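Local structure of major pollen allergen Jun a 1 (Juniperus ashei, 1PXZ) at residues A[52-55]-A[56-59]; A[149-152]-A[153-156]. The protein cleaves pectate by beta-elimination, with low activity and with calcium as cofactor, and is a major cedar pollen allergen built on a parallel beta-helix. All blocks are in the same frame, centred on the assembly; numbering follows the deposited sequence.

Contact 1: A[52-55]-A[56-59]; sequences NPTP and GTLR
Thr-54 and Thr-57 close a type II beta turn that leads straight into helix 58-63, with Thr-57 as its N-cap. Thr-54 O takes two bonds from the same residue. Thr-57 N bonds to Thr-54 O at 3.1 Å, in the carbonyl plane, with an N-H...O angle of 152°. Thr-57 OG1 donates to Thr-54 O at 2.7 Å, tilted 15° from that plane. The hydroxyl gets there because it sits between its own backbone N and carbonyl carbon, chi1 56°. It also makes a weak bond to Tyr-60 N, which is the capping bond of the helix. A water donates to Thr-57 OG1 at 3.0 Å. The two methyls touch as well, Thr-54 CG2 lying 3.7 Å from Thr-57 CG2, and the two side chains cross at about a right angle.

Gly-56 takes the third position of the turn with a positive phi, a conformation that suits glycine. Its N is bonded to the hydroxyl of Tyr-41.

Flanking the turn, Pro-53 just before it packs its ring across the aliphatic part of Arg-59. Leu-135 and Tyr-60 also touch Pro-53. The arginine chain bends at chi3, and its head turns to other partners: NE makes a salt bridge with Asp-48, while NH1 and NH2 bond to Pro-83 O and Met-82 O. Arg-59 CB lies 4.0 Å from Pro-53 CB.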
loop_
_atom_site.group_PDB
_atom_site.type_symbol
_atom_site.label_atom_id
_atom_site.label_comp_id
_atom_site.label_asym_id
_atom_site.label_seq_id
_atom_site.Cartn_x
_atom_site.Cartn_y
_atom_site.Cartn_z
ATOM N N ASN A 52 9.168 -6.662 25.249
ATOM C CA ASN A 52 8.407 -6.283 26.441
ATOM C C ASN A 52 8.077 -4.802 26.326
ATOM O O ASN A 52 8.588 -3.986 27.097
ATOM C CB ASN A 52 9.250 -6.597 27.692
ATOM C CG ASN A 52 8.444 -6.661 28.959
ATOM O OD1 ASN A 52 7.290 -6.204 28.958
ATOM N ND2 ASN A 52 8.948 -7.201 30.066
ATOM N N PRO A 53 7.257 -4.434 25.341
ATOM C CA PRO A 53 6.939 -3.019 25.109
ATOM C C PRO A 53 6.193 -2.378 26.264
ATOM O O PRO A 53 5.358 -2.990 26.925
ATOM C CB PRO A 53 6.052 -3.057 23.859
ATOM C CG PRO A 53 5.520 -4.455 23.803
ATOM C CD PRO A 53 6.600 -5.337 24.379
ATOM N N THR A 54 6.460 -1.113 26.529
ATOM C CA THR A 54 5.835 -0.448 27.667
ATOM C C THR A 54 4.737 0.524 27.248
ATOM O O THR A 54 4.807 1.125 26.166
ATOM C CB THR A 54 6.909 0.296 28.490
ATOM O OG1 THR A 54 6.276 1.097 29.498
ATOM C CG2 THR A 54 7.687 1.260 27.624
ATOM N N PRO A 55 3.748 0.701 28.113
ATOM C CA PRO A 55 2.629 1.612 27.846
ATOM C C PRO A 55 3.106 2.973 27.375
ATOM O O PRO A 55 4.061 3.527 27.939
ATOM C CB PRO A 55 1.945 1.722 29.223
ATOM C CG PRO A 55 2.178 0.349 29.795
ATOM C CD PRO A 55 3.614 0.042 29.441
ATOM N N GLY A 56 2.480 3.500 26.320
ATOM C CA GLY A 56 2.927 4.789 25.818
ATOM C C GLY A 56 3.749 4.649 24.551
ATOM O O GLY A 56 3.915 5.642 23.839
ATOM N N THR A 57 4.278 3.467 24.267
ATOM C CA THR A 57 5.102 3.329 23.063
ATOM C C THR A 57 4.258 2.837 21.897
ATOM O O THR A 57 3.140 2.349 22.100
ATOM C CB THR A 57 6.275 2.336 23.230
ATOM O OG1 THR A 57 5.749 1.070 23.644
ATOM C CG2 THR A 57 7.233 2.863 24.293
ATOM N N LEU A 58 4.814 2.949 20.692
ATOM C CA LEU A 58 4.057 2.503 19.513
ATOM C C LEU A 58 3.854 1.003 19.540
ATOM O O LEU A 58 2.776 0.457 19.257
ATOM C CB LEU A 58 4.817 2.968 18.264
ATOM C CG LEU A 58 4.250 2.451 16.938
ATOM C CD1 LEU A 58 2.800 2.872 16.794
ATOM C CD2 LEU A 58 5.097 2.957 15.768
ATOM N N ARG A 59 4.910 0.243 19.891
ATOM C CA ARG A 59 4.771 -1.213 19.841
ATOM C C ARG A 59 3.768 -1.711 20.867
ATOM O O ARG A 59 3.029 -2.652 20.596
ATOM C CB ARG A 59 6.107 -1.927 20.040
ATOM C CG ARG A 59 6.015 -3.453 19.873
ATOM C CD ARG A 59 7.397 -4.047 20.161
ATOM N NE ARG A 59 8.425 -3.528 19.257
ATOM C CZ ARG A 59 8.718 -4.078 18.088
ATOM N NH1 ARG A 59 8.078 -5.158 17.649
ATOM N NH2 ARG A 59 9.669 -3.539 17.346
HETATM O O HOH W 1 8.259 -0.480 23.616
#

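Contact 2: A[149-152]-A[153-156]; sequences DGDA and ITMR
Ile-153 opens strand 153-156 of the parallel beta-helix, directly after Ala-152 at the end of the loop. The strand lies between strands 108-111 and 174-179, one coil before and one after. The methyl of Ala-152 and Ile-153 CG1 are only loosely together, with Ala-152 CB 4.4 Å from Ile-153 CG1. The isoleucine turns its side chain away from the loop and packs on Met-110 and Ile-163. This is the apolar interior of the beta-helix.

Thr-154 comes next and carries the polar half of the contact. Its OG1 lies beside its own backbone N, chi1 -64°, and faces back to the loop. The side chains of Asp-151 and Thr-154 meet obliquely, with Asp-151 CB 3.3 Å from Thr-154 OG1. Two waters join the pair. One donates to Asp-151 O at 2.9 Å and accepts from Thr-154 OG1 at 2.5 Å, a short distance. The other donates to both Asp-151 OD2, at 2.6 Å, and Thr-154 OG1, at 2.8 Å. The hydroxyl thus links the backbone and the carboxylate of one residue. The other carboxylate oxygen, Asp-151 OD1, is held by the backbone N of Gly-174 in the next coil.

The loop itself bears on the probable calcium site. Asp-149, Asp-173 and Asp-177 are assigned to it by similarity, and Asp-151 touches the last two. The acidic cluster is consistent with calcium binding. Gly-150 is the centre of an inverse gamma turn, and its N bonds to Asp-173 OD2.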
loop_
_atom_site.group_PDB
_atom_site.type_symbol
_atom_site.label_atom_id
_atom_site.label_comp_id
_atom_site.label_asym_id
_atom_site.label_seq_id
_atom_site.Cartn_x
_atom_site.Cartn_y
_atom_site.Cartn_z
ATOM N N ASP A 149 13.589 -8.464 5.033
ATOM C CA ASP A 149 13.900 -7.391 4.093
ATOM C C ASP A 149 13.508 -6.029 4.665
ATOM O O ASP A 149 12.579 -5.925 5.457
ATOM C CB ASP A 149 13.164 -7.605 2.770
ATOM C CG ASP A 149 13.860 -8.571 1.831
ATOM O OD1 ASP A 149 14.824 -9.246 2.252
ATOM O OD2 ASP A 149 13.433 -8.647 0.655
ATOM N N GLY A 150 14.202 -4.991 4.242
ATOM C CA GLY A 150 13.922 -3.612 4.575
ATOM C C GLY A 150 12.777 -3.023 3.765
ATOM O O GLY A 150 12.958 -2.057 3.022
ATOM N N ASP A 151 11.600 -3.615 3.918
ATOM C CA ASP A 151 10.386 -3.134 3.282
ATOM C C ASP A 151 9.675 -2.157 4.199
ATOM O O ASP A 151 9.680 -2.355 5.419
ATOM C CB ASP A 151 9.416 -4.275 2.962
ATOM C CG ASP A 151 9.976 -5.314 2.011
ATOM O OD1 ASP A 151 10.785 -4.954 1.139
ATOM O OD2 ASP A 151 9.621 -6.504 2.143
ATOM N N ALA A 152 9.038 -1.137 3.645
ATOM C CA ALA A 152 8.321 -0.217 4.528
ATOM C C ALA A 152 7.095 -0.872 5.157
ATOM O O ALA A 152 6.802 -0.715 6.332
ATOM C CB ALA A 152 7.895 1.032 3.768
ATOM N N ILE A 153 6.341 -1.600 4.340
ATOM C CA ILE A 153 5.121 -2.240 4.826
ATOM C C ILE A 153 5.064 -3.650 4.284
ATOM O O ILE A 153 5.153 -3.805 3.052
ATOM C CB ILE A 153 3.889 -1.439 4.364
ATOM C CG1 ILE A 153 3.803 -0.022 4.935
ATOM C CG2 ILE A 153 2.619 -2.228 4.669
ATOM C CD1 ILE A 153 2.704 0.840 4.352
ATOM N N THR A 154 4.942 -4.638 5.160
ATOM C CA THR A 154 4.916 -6.020 4.653
ATOM C C THR A 154 3.644 -6.717 5.103
ATOM O O THR A 154 3.359 -6.625 6.300
ATOM C CB THR A 154 6.129 -6.823 5.154
ATOM O OG1 THR A 154 7.325 -6.241 4.632
ATOM C CG2 THR A 154 6.070 -8.256 4.642
ATOM N N MET A 155 2.920 -7.371 4.200
ATOM C CA MET A 155 1.696 -8.078 4.588
ATOM C C MET A 155 1.794 -9.540 4.158
ATOM O O MET A 155 2.045 -9.806 2.977
ATOM C CB MET A 155 0.444 -7.437 3.985
ATOM C CG MET A 155 0.105 -6.074 4.597
ATOM S SD MET A 155 -1.143 -5.209 3.589
ATOM C CE MET A 155 0.011 -4.523 2.388
ATOM N N ARG A 156 1.620 -10.453 5.116
ATOM C CA ARG A 156 1.654 -11.887 4.847
ATOM C C ARG A 156 0.355 -12.494 5.365
ATOM O O ARG A 156 0.079 -12.394 6.566
ATOM C CB ARG A 156 2.854 -12.539 5.514
ATOM C CG ARG A 156 3.041 -14.012 5.235
ATOM C CD ARG A 156 4.271 -14.542 5.951
ATOM N NE ARG A 156 4.090 -15.649 6.856
ATOM C CZ ARG A 156 3.064 -16.240 7.425
ATOM N NH1 ARG A 156 1.806 -15.864 7.236
ATOM N NH2 ARG A 156 3.279 -17.274 8.242
HETATM O O HOH W 2 7.825 -4.376 6.235
HETATM O O HOH W 3 9.707 -7.688 4.485
#

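How the contacts relate
Both contacts are short loops that run into a regular element, but they differ in place and chemistry. Contact 1 lies toward one end of the molecule, partly exposed, and leads into helix 58-63. Contact 2 is buried, about 10 Å from the centre of the chain, and leads into a strand of the beta-helix. In contact 1 the threonine hydroxyl bonds directly to a carbonyl. In contact 2 the threonine reaches its aspartate through water. Contact 1 lies away from the annotated sites, whereas contact 2 includes Asp-149, assigned to the calcium site by similarity. Their centres are about 21 Å apart and they do not touch. They hold no element in common.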